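Local coordinates for protein MxaA (Stigmatella aurantiaca, PDB 4W4T) that serves as the terminal, NADPH-binding reductase domain of the myxalamid PKS-NRPS assembly line, probably releasing the carrier-bound chain by reduction to a primary alcohol, at residues T29-A34 / Y157-M162; E74-R77 / R82-C85; A164-G169 / G216-S221. One frame throughout, in Å; residues are numbered along the deposited sequence.

Contact 1. Residues T29-A34 / Y157-M162; sequences TVEMEA and YPYESM
Tyr159 reaches across to helix 28-35 and meets the side chain of Met32, a selenomethionine here, with one face of its ring. Met32 CG is the atom that settles there, 3.9 Å from Tyr159 CE1 and 19° off the ring normal, a CH-pi contact displaced toward the rim. SE follows at longer range, 5.4 Å from the ring centroid, as a Met-aromatic contact. A flexible, unbranched chain suits this place: bent at its last torsion, it can follow the ring and still pack on Gln220, Trp223 and Val224 of helix 217-234. The short helix 28-35, ahead of the Rossmann-type core in sequence, is thus seated on two of the core's helices, 159-177 at its beginning and 217-234. Tyrosine suits the place because it offers a ring face to Met32 and a hydroxyl at its far end, which is hydrogen-bonded to Asp35. With CG anti to the backbone N (chi1 174°), the Tyr159 ring extends toward the shorter helix. Exposed Glu31 runs alongside the ring, pointing the other way, with OE1 4.2 Å from Tyr159 CD2 and the carboxylate plane turned 39° from the ring. Ser161 OG is hydrogen-bonded to Gly345 O of the second subunit.

Contact 2. Residues E74-R77 / R82-C85; sequences ELCR and RIYC
Ile83 points from its strand toward helix 66-78 and offers two successive atoms of its longer arm to two successive helix residues. Its CD1 meets Leu75 CB at 4.0 Å, while CG1, one bond nearer the backbone, lies 4.1 Å from Cys76 SG. The arm is placed by its torsions: CG1 stands anti to the carbonyl carbon (chi1 -44°), and a further bend at chi2 swings CD1 toward Leu75. Leu75 therefore touches with the base of its side chain, and its branches run on past the isoleucine, CD1 coming to 4.6 Å from Ile83 CG2. Cys76 reaches in from the neighbouring helix position, and a compact thiol suits the place where its CA is only 7.5 Å from that of Ile83. A beta-branched isoleucine is equally apt, since it is at ease in an extended backbone and extends a methyl-tipped arm to the helix.

Polar side chains keep to other surfaces. Arg82 points away from the helix and, on the far face of the strand, its NH2 donates to Tyr84 OH at 2.6 Å, the oxygen tilted 22° from the guanidinium plane; the bond from NH1 is weak. On the helix, Arg77 NH2 and Glu74 OE1 form a salt bridge at 3.6 Å. Buried Glu74 is also held by Arg78, Ser291 and Ser292.

The pair closes the second half of a beta-alpha-beta unit, strand 57-61, helix 66-78, strand 82-87, of the Rossmann fold. Leu72, from the preceding part of the helix, also touches Ile83, and strand 82-87 is flanked in the parallel sheet by strand 57-61, bonded through Ile58, and strand 117-121, bonded through Val118.

Contact 3. Residues A164-G169 / G216-S221; sequences AANVLG and GGYAQS
Asn166 overlaps Ser221 with its CB and amide nitrogen, CB against CB at 3.9 Å and ND2 on the hydroxyl. ND2 donates to Ser221 OG at 2.9 Å in an almost straight bond (170°), with the oxygen practically in the amide plane. OD1 of the same amide accepts from Leu152 N, and these opposite demands fix which way round the group sits. Ser221 OG occupies the crowded position between its backbone N and carbonyl carbon (chi1 69°), from where it donates to Tyr218 O, one turn earlier, at 2.9 Å. Serine suits the spot because one small hydroxyl can accept from the neighbouring helix and donate to its own.

Segments 164-169 and 217-221 have axes 10.0 Å apart at closest approach and 10° from parallel, as parts of two helices of the short-chain dehydrogenase core, and Tyr218 and Lys222 form the family's Tyr-x-x-x-Lys signature; both contact NADPH in a complex of this protein, as does Ala151, against which Asn166 packs; the cofactor is absent from this chain. With an alanine at Ser221, the Asn166 amide would probably lose a well-aligned acceptor and be less firmly fixed, and Tyr218 O would lose its hydroxyl donor. Val167 lies alongside, its CG2 3.7 Å from Ser221 O, and packs on Val224 and Leu228 of the same helix. Asn166 ND2 also approaches the Tyr218 ring obliquely, 4.2 Å from CD1.

Contacts 1 and 3 are neighbours, their centres 7 Å apart, and share helix 159-177: its first turn carries contact 1 and the next turns contact 3. They touch directly, since Met162 CE lies 3.4 Å from Tyr218 N and Met32 CE lies 3.6 Å from Gln220 O. Helices 28-35, 159-177 and 217-234 therefore form one cluster, and because helix 217-234 carries Tyr218, contacts 1 and 3 pack round the NADPH-site side of the domain. Contact 2 lies apart, its centre 32 Å from that of contact 1 and 26 Å from that of contact 3, in the first beta-alpha-beta unit of the parallel sheet. Along the chain it is nested within the loop closed by contact 1, and contact 3 follows both.

Contact 1. Residues T29-A34 / Y157-M162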
loop_
_atom_site.group_PDB
_atom_site.type_symbol
_atom_site.label_atom_id
_atom_site.label_comp_id
_atom_site.label_asym_id
_atom_site.label_seq_id
_atom_site.Cartn_x
_atom_site.Cartn_y
_atom_site.Cartn_z
ATOM N N THR A 29 2.531 16.603 15.778
ATOM C CA THR A 29 3.341 16.703 16.990
ATOM C C THR A 29 2.530 17.333 18.119
ATOM O O THR A 29 2.707 16.988 19.282
ATOM C CB THR A 29 4.636 17.514 16.771
ATOM O OG1 THR A 29 4.312 18.866 16.438
ATOM C CG2 THR A 29 5.461 16.911 15.656
ATOM N N VAL A 30 1.615 18.234 17.777
ATOM C CA VAL A 30 0.748 18.828 18.790
ATOM C C VAL A 30 -0.125 17.763 19.437
ATOM O O VAL A 30 -0.206 17.679 20.664
ATOM C CB VAL A 30 -0.133 19.940 18.204
ATOM C CG1 VAL A 30 -1.183 20.394 19.224
ATOM C CG2 VAL A 30 0.735 21.113 17.795
ATOM N N GLU A 31 -0.764 16.943 18.608
ATOM C CA GLU A 31 -1.566 15.824 19.088
ATOM C C GLU A 31 -0.748 14.839 19.929
ATOM O O GLU A 31 -1.230 14.345 20.944
ATOM C CB GLU A 31 -2.203 15.081 17.921
ATOM C CG GLU A 31 -3.072 15.952 17.022
ATOM C CD GLU A 31 -3.334 15.300 15.676
ATOM O OE1 GLU A 31 -2.926 14.132 15.495
ATOM O OE2 GLU A 31 -3.943 15.950 14.797
HETATM N N MSE A 32 0.467 14.535 19.483
HETATM C CA MSE A 32 1.344 13.615 20.212
HETATM C C MSE A 32 1.629 14.124 21.610
HETATM O O MSE A 32 1.533 13.382 22.596
HETATM C CB MSE A 32 2.658 13.412 19.452
HETATM C CG MSE A 32 2.483 12.648 18.157
HETATM SE SE MSE A 32 4.115 12.727 17.059
HETATM C CE MSE A 32 5.321 11.700 18.226
ATOM N N GLU A 33 1.985 15.399 21.697
ATOM C CA GLU A 33 2.229 16.025 22.991
ATOM C C GLU A 33 0.983 16.008 23.874
ATOM O O GLU A 33 1.069 15.757 25.077
ATOM C CB GLU A 33 2.718 17.465 22.804
ATOM C CG GLU A 33 4.139 17.570 22.290
ATOM C CD GLU A 33 5.177 17.194 23.338
ATOM O OE1 GLU A 33 4.797 16.794 24.456
ATOM O OE2 GLU A 33 6.388 17.299 23.046
ATOM N N ALA A 34 -0.167 16.293 23.279
ATOM C CA ALA A 34 -1.426 16.239 24.009
ATOM C C ALA A 34 -1.677 14.824 24.521
ATOM O O ALA A 34 -2.047 14.635 25.679
ATOM C CB ALA A 34 -2.581 16.698 23.129
ATOM N N TYR A 157 0.856 3.078 7.949
ATOM C CA TYR A 157 -0.268 3.884 8.465
ATOM C C TYR A 157 0.180 5.127 9.248
ATOM O O TYR A 157 1.273 5.155 9.803
ATOM C CB TYR A 157 -1.171 3.038 9.381
ATOM C CG TYR A 157 -2.060 2.022 8.703
ATOM C CD1 TYR A 157 -2.131 1.933 7.319
ATOM C CD2 TYR A 157 -2.847 1.155 9.461
ATOM C CE1 TYR A 157 -2.955 0.997 6.697
ATOM C CE2 TYR A 157 -3.678 0.221 8.850
ATOM C CZ TYR A 157 -3.725 0.151 7.471
ATOM O OH TYR A 157 -4.541 -0.776 6.866
ATOM N N PRO A 158 -0.685 6.151 9.328
ATOM C CA PRO A 158 -0.374 7.349 10.114
ATOM C C PRO A 158 -0.617 7.157 11.614
ATOM O O PRO A 158 -1.198 6.153 12.016
ATOM C CB PRO A 158 -1.355 8.389 9.557
ATOM C CG PRO A 158 -2.523 7.586 9.155
ATOM C CD PRO A 158 -1.938 6.320 8.565
ATOM N N TYR A 159 -0.170 8.123 12.406
ATOM C CA TYR A 159 -0.344 8.107 13.860
ATOM C C TYR A 159 -1.774 7.758 14.255
ATOM O O TYR A 159 -1.992 6.883 15.099
ATOM C CB TYR A 159 0.059 9.465 14.435
ATOM C CG TYR A 159 -0.202 9.648 15.917
ATOM C CD1 TYR A 159 0.674 9.133 16.867
ATOM C CD2 TYR A 159 -1.302 10.364 16.361
ATOM C CE1 TYR A 159 0.449 9.317 18.214
ATOM C CE2 TYR A 159 -1.537 10.566 17.711
ATOM C CZ TYR A 159 -0.659 10.037 18.632
ATOM O OH TYR A 159 -0.887 10.223 19.979
ATOM N N GLU A 160 -2.753 8.393 13.611
ATOM C CA GLU A 160 -4.141 8.223 14.041
ATOM C C GLU A 160 -4.614 6.772 13.912
ATOM O O GLU A 160 -5.520 6.365 14.618
ATOM C CB GLU A 160 -5.072 9.175 13.264
ATOM C CG GLU A 160 -4.747 9.351 11.776
ATOM C CD GLU A 160 -3.871 10.581 11.467
ATOM O OE1 GLU A 160 -2.744 10.691 12.016
ATOM O OE2 GLU A 160 -4.315 11.437 10.651
ATOM N N SER A 161 -3.972 5.975 13.059
ATOM C CA SER A 161 -4.397 4.592 12.871
ATOM C C SER A 161 -3.935 3.688 14.026
ATOM O O SER A 161 -4.455 2.589 14.211
ATOM C CB SER A 161 -3.864 4.030 11.552
ATOM O OG SER A 161 -4.286 4.811 10.440
HETATM N N MSE A 162 -2.948 4.141 14.783
HETATM C CA MSE A 162 -2.370 3.299 15.831
HETATM C C MSE A 162 -2.577 3.912 17.208
HETATM O O MSE A 162 -2.155 3.353 18.236
HETATM C CB MSE A 162 -0.877 3.057 15.556
HETATM C CG MSE A 162 -0.652 1.918 14.588
HETATM SE SE MSE A 162 1.123 1.891 13.816
HETATM C CE MSE A 162 0.898 3.432 12.618
#

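Contact 2. Residues E74-R77 / R82-C85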
loop_
_atom_site.group_PDB
_atom_site.type_symbol
_atom_site.label_atom_id
_atom_site.label_comp_id
_atom_site.label_asym_id
_atom_site.label_seq_id
_atom_site.Cartn_x
_atom_site.Cartn_y
_atom_site.Cartn_z
ATOM N N GLU A 74 8.247 -18.490 27.354
ATOM C CA GLU A 74 9.291 -18.219 28.329
ATOM C C GLU A 74 8.738 -17.938 29.732
ATOM O O GLU A 74 9.321 -18.359 30.731
ATOM C CB GLU A 74 10.156 -17.051 27.858
ATOM C CG GLU A 74 11.372 -16.791 28.730
ATOM C CD GLU A 74 12.675 -17.012 27.986
ATOM O OE1 GLU A 74 12.671 -16.914 26.735
ATOM O OE2 GLU A 74 13.696 -17.265 28.654
ATOM N N LEU A 75 7.619 -17.224 29.823
ATOM C CA LEU A 75 7.021 -16.935 31.126
ATOM C C LEU A 75 6.520 -18.205 31.825
ATOM O O LEU A 75 6.609 -18.324 33.047
ATOM C CB LEU A 75 5.862 -15.929 30.973
ATOM C CG LEU A 75 6.280 -14.466 30.766
ATOM C CD1 LEU A 75 5.060 -13.623 30.411
ATOM C CD2 LEU A 75 6.979 -13.890 31.981
ATOM N N CYS A 76 5.987 -19.145 31.053
ATOM C CA CYS A 76 5.569 -20.423 31.631
ATOM C C CYS A 76 6.767 -21.198 32.202
ATOM O O CYS A 76 6.661 -21.826 33.259
ATOM C CB CYS A 76 4.834 -21.262 30.591
ATOM S SG CYS A 76 3.230 -20.571 30.116
ATOM N N ARG A 77 7.914 -21.117 31.529
ATOM C CA ARG A 77 9.087 -21.862 31.976
ATOM C C ARG A 77 9.746 -21.245 33.206
ATOM O O ARG A 77 10.246 -21.962 34.071
ATOM C CB ARG A 77 10.109 -21.977 30.840
ATOM C CG ARG A 77 9.743 -23.035 29.805
ATOM C CD ARG A 77 10.896 -23.353 28.864
ATOM N NE ARG A 77 11.073 -22.314 27.854
ATOM C CZ ARG A 77 12.001 -21.366 27.919
ATOM N NH1 ARG A 77 12.838 -21.325 28.950
ATOM N NH2 ARG A 77 12.082 -20.456 26.960
ATOM N N ARG A 82 0.048 -18.079 36.947
ATOM C CA ARG A 82 -0.920 -18.281 35.879
ATOM C C ARG A 82 -0.802 -17.086 34.938
ATOM O O ARG A 82 -0.704 -15.953 35.397
ATOM C CB ARG A 82 -2.340 -18.428 36.443
ATOM C CG ARG A 82 -2.505 -19.711 37.270
ATOM C CD ARG A 82 -3.936 -19.986 37.670
ATOM N NE ARG A 82 -4.472 -18.923 38.510
ATOM C CZ ARG A 82 -5.451 -18.110 38.138
ATOM N NH1 ARG A 82 -6.011 -18.252 36.942
ATOM N NH2 ARG A 82 -5.875 -17.164 38.965
ATOM N N ILE A 83 -0.768 -17.343 33.640
ATOM C CA ILE A 83 -0.554 -16.277 32.666
ATOM C C ILE A 83 -1.857 -15.927 31.970
ATOM O O ILE A 83 -2.292 -16.624 31.054
ATOM C CB ILE A 83 0.502 -16.655 31.585
ATOM C CG1 ILE A 83 1.743 -17.325 32.205
ATOM C CG2 ILE A 83 0.872 -15.416 30.751
ATOM C CD1 ILE A 83 2.520 -16.455 33.178
ATOM N N TYR A 84 -2.471 -14.834 32.408
ATOM C CA TYR A 84 -3.647 -14.299 31.745
ATOM C C TYR A 84 -3.236 -13.650 30.432
ATOM O O TYR A 84 -2.352 -12.801 30.423
ATOM C CB TYR A 84 -4.358 -13.280 32.636
ATOM C CG TYR A 84 -5.029 -13.887 33.849
ATOM C CD1 TYR A 84 -4.286 -14.339 34.936
ATOM C CD2 TYR A 84 -6.411 -13.996 33.909
ATOM C CE1 TYR A 84 -4.914 -14.896 36.052
ATOM C CE2 TYR A 84 -7.042 -14.548 35.014
ATOM C CZ TYR A 84 -6.293 -14.995 36.078
ATOM O OH TYR A 84 -6.943 -15.535 37.171
ATOM N N CYS A 85 -3.883 -14.045 29.343
ATOM C CA CYS A 85 -3.549 -13.535 28.019
ATOM C C CYS A 85 -4.706 -12.815 27.341
ATOM O O CYS A 85 -5.693 -13.429 26.969
ATOM C CB CYS A 85 -3.076 -14.672 27.118
ATOM S SG CYS A 85 -1.564 -15.441 27.699
#

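Contact 3. Residues A164-G169 / G216-S221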
loop_
_atom_site.group_PDB
_atom_site.type_symbol
_atom_site.label_atom_id
_atom_site.label_comp_id
_atom_site.label_asym_id
_atom_site.label_seq_id
_atom_site.Cartn_x
_atom_site.Cartn_y
_atom_site.Cartn_z
ATOM N N ALA A 164 -5.378 4.204 18.965
ATOM C CA ALA A 164 -6.224 3.391 19.844
ATOM C C ALA A 164 -5.432 2.247 20.483
ATOM O O ALA A 164 -5.470 2.081 21.702
ATOM C CB ALA A 164 -7.425 2.835 19.079
ATOM N N ALA A 165 -4.709 1.479 19.667
ATOM C CA ALA A 165 -4.021 0.295 20.174
ATOM C C ALA A 165 -2.763 0.645 20.965
ATOM O O ALA A 165 -2.494 0.038 22.006
ATOM C CB ALA A 165 -3.673 -0.649 19.045
ATOM N N ASN A 166 -1.987 1.609 20.477
ATOM C CA ASN A 166 -0.684 1.875 21.079
ATOM C C ASN A 166 -0.717 2.941 22.149
ATOM O O ASN A 166 -0.087 2.791 23.196
ATOM C CB ASN A 166 0.327 2.239 19.972
ATOM C CG ASN A 166 0.535 1.099 19.003
ATOM O OD1 ASN A 166 -0.010 0.005 19.194
ATOM N ND2 ASN A 166 1.300 1.339 17.948
ATOM N N VAL A 167 -1.480 4.006 21.919
ATOM C CA VAL A 167 -1.513 5.086 22.883
ATOM C C VAL A 167 -2.609 4.815 23.911
ATOM O O VAL A 167 -2.319 4.702 25.098
ATOM C CB VAL A 167 -1.734 6.465 22.219
ATOM C CG1 VAL A 167 -1.834 7.543 23.297
ATOM C CG2 VAL A 167 -0.594 6.776 21.226
ATOM N N LEU A 168 -3.855 4.690 23.467
ATOM C CA LEU A 168 -4.928 4.490 24.431
ATOM C C LEU A 168 -4.813 3.111 25.103
ATOM O O LEU A 168 -5.068 2.980 26.311
ATOM C CB LEU A 168 -6.288 4.671 23.768
ATOM C CG LEU A 168 -6.495 6.046 23.115
ATOM C CD1 LEU A 168 -7.941 6.169 22.641
ATOM C CD2 LEU A 168 -6.137 7.197 24.065
ATOM N N GLY A 169 -4.378 2.106 24.348
ATOM C CA GLY A 169 -4.196 0.783 24.915
ATOM C C GLY A 169 -3.198 0.797 26.069
ATOM O O GLY A 169 -3.428 0.179 27.106
ATOM N N GLY A 216 6.955 8.681 10.750
ATOM C CA GLY A 216 6.042 7.574 10.549
ATOM C C GLY A 216 5.135 7.359 11.747
ATOM O O GLY A 216 5.506 7.640 12.894
ATOM N N GLY A 217 3.951 6.832 11.483
ATOM C CA GLY A 217 2.950 6.661 12.517
ATOM C C GLY A 217 3.332 5.679 13.609
ATOM O O GLY A 217 2.964 5.862 14.770
ATOM N N TYR A 218 4.054 4.620 13.257
ATOM C CA TYR A 218 4.387 3.618 14.263
ATOM C C TYR A 218 5.308 4.220 15.321
ATOM O O TYR A 218 5.016 4.146 16.522
ATOM C CB TYR A 218 5.041 2.385 13.625
ATOM C CG TYR A 218 5.550 1.391 14.652
ATOM C CD1 TYR A 218 4.660 0.684 15.452
ATOM C CD2 TYR A 218 6.908 1.169 14.825
ATOM C CE1 TYR A 218 5.115 -0.212 16.400
ATOM C CE2 TYR A 218 7.380 0.266 15.771
ATOM C CZ TYR A 218 6.475 -0.420 16.550
ATOM O OH TYR A 218 6.908 -1.315 17.486
ATOM N N ALA A 219 6.406 4.828 14.870
ATOM C CA ALA A 219 7.370 5.448 15.785
ATOM C C ALA A 219 6.696 6.524 16.626
ATOM O O ALA A 219 6.918 6.630 17.835
ATOM C CB ALA A 219 8.539 6.031 15.013
ATOM N N GLN A 220 5.868 7.331 15.978
ATOM C CA GLN A 220 5.166 8.389 16.683
ATOM C C GLN A 220 4.267 7.836 17.786
ATOM O O GLN A 220 4.267 8.346 18.904
ATOM C CB GLN A 220 4.350 9.212 15.692
ATOM C CG GLN A 220 5.242 10.051 14.807
ATOM C CD GLN A 220 4.497 10.658 13.653
ATOM O OE1 GLN A 220 3.461 10.139 13.217
ATOM N NE2 GLN A 220 5.013 11.771 13.153
ATOM N N SER A 221 3.526 6.775 17.487
ATOM C CA SER A 221 2.589 6.238 18.486
ATOM C C SER A 221 3.332 5.570 19.654
ATOM O O SER A 221 2.891 5.634 20.803
ATOM C CB SER A 221 1.614 5.247 17.842
ATOM O OG SER A 221 2.249 4.050 17.430
#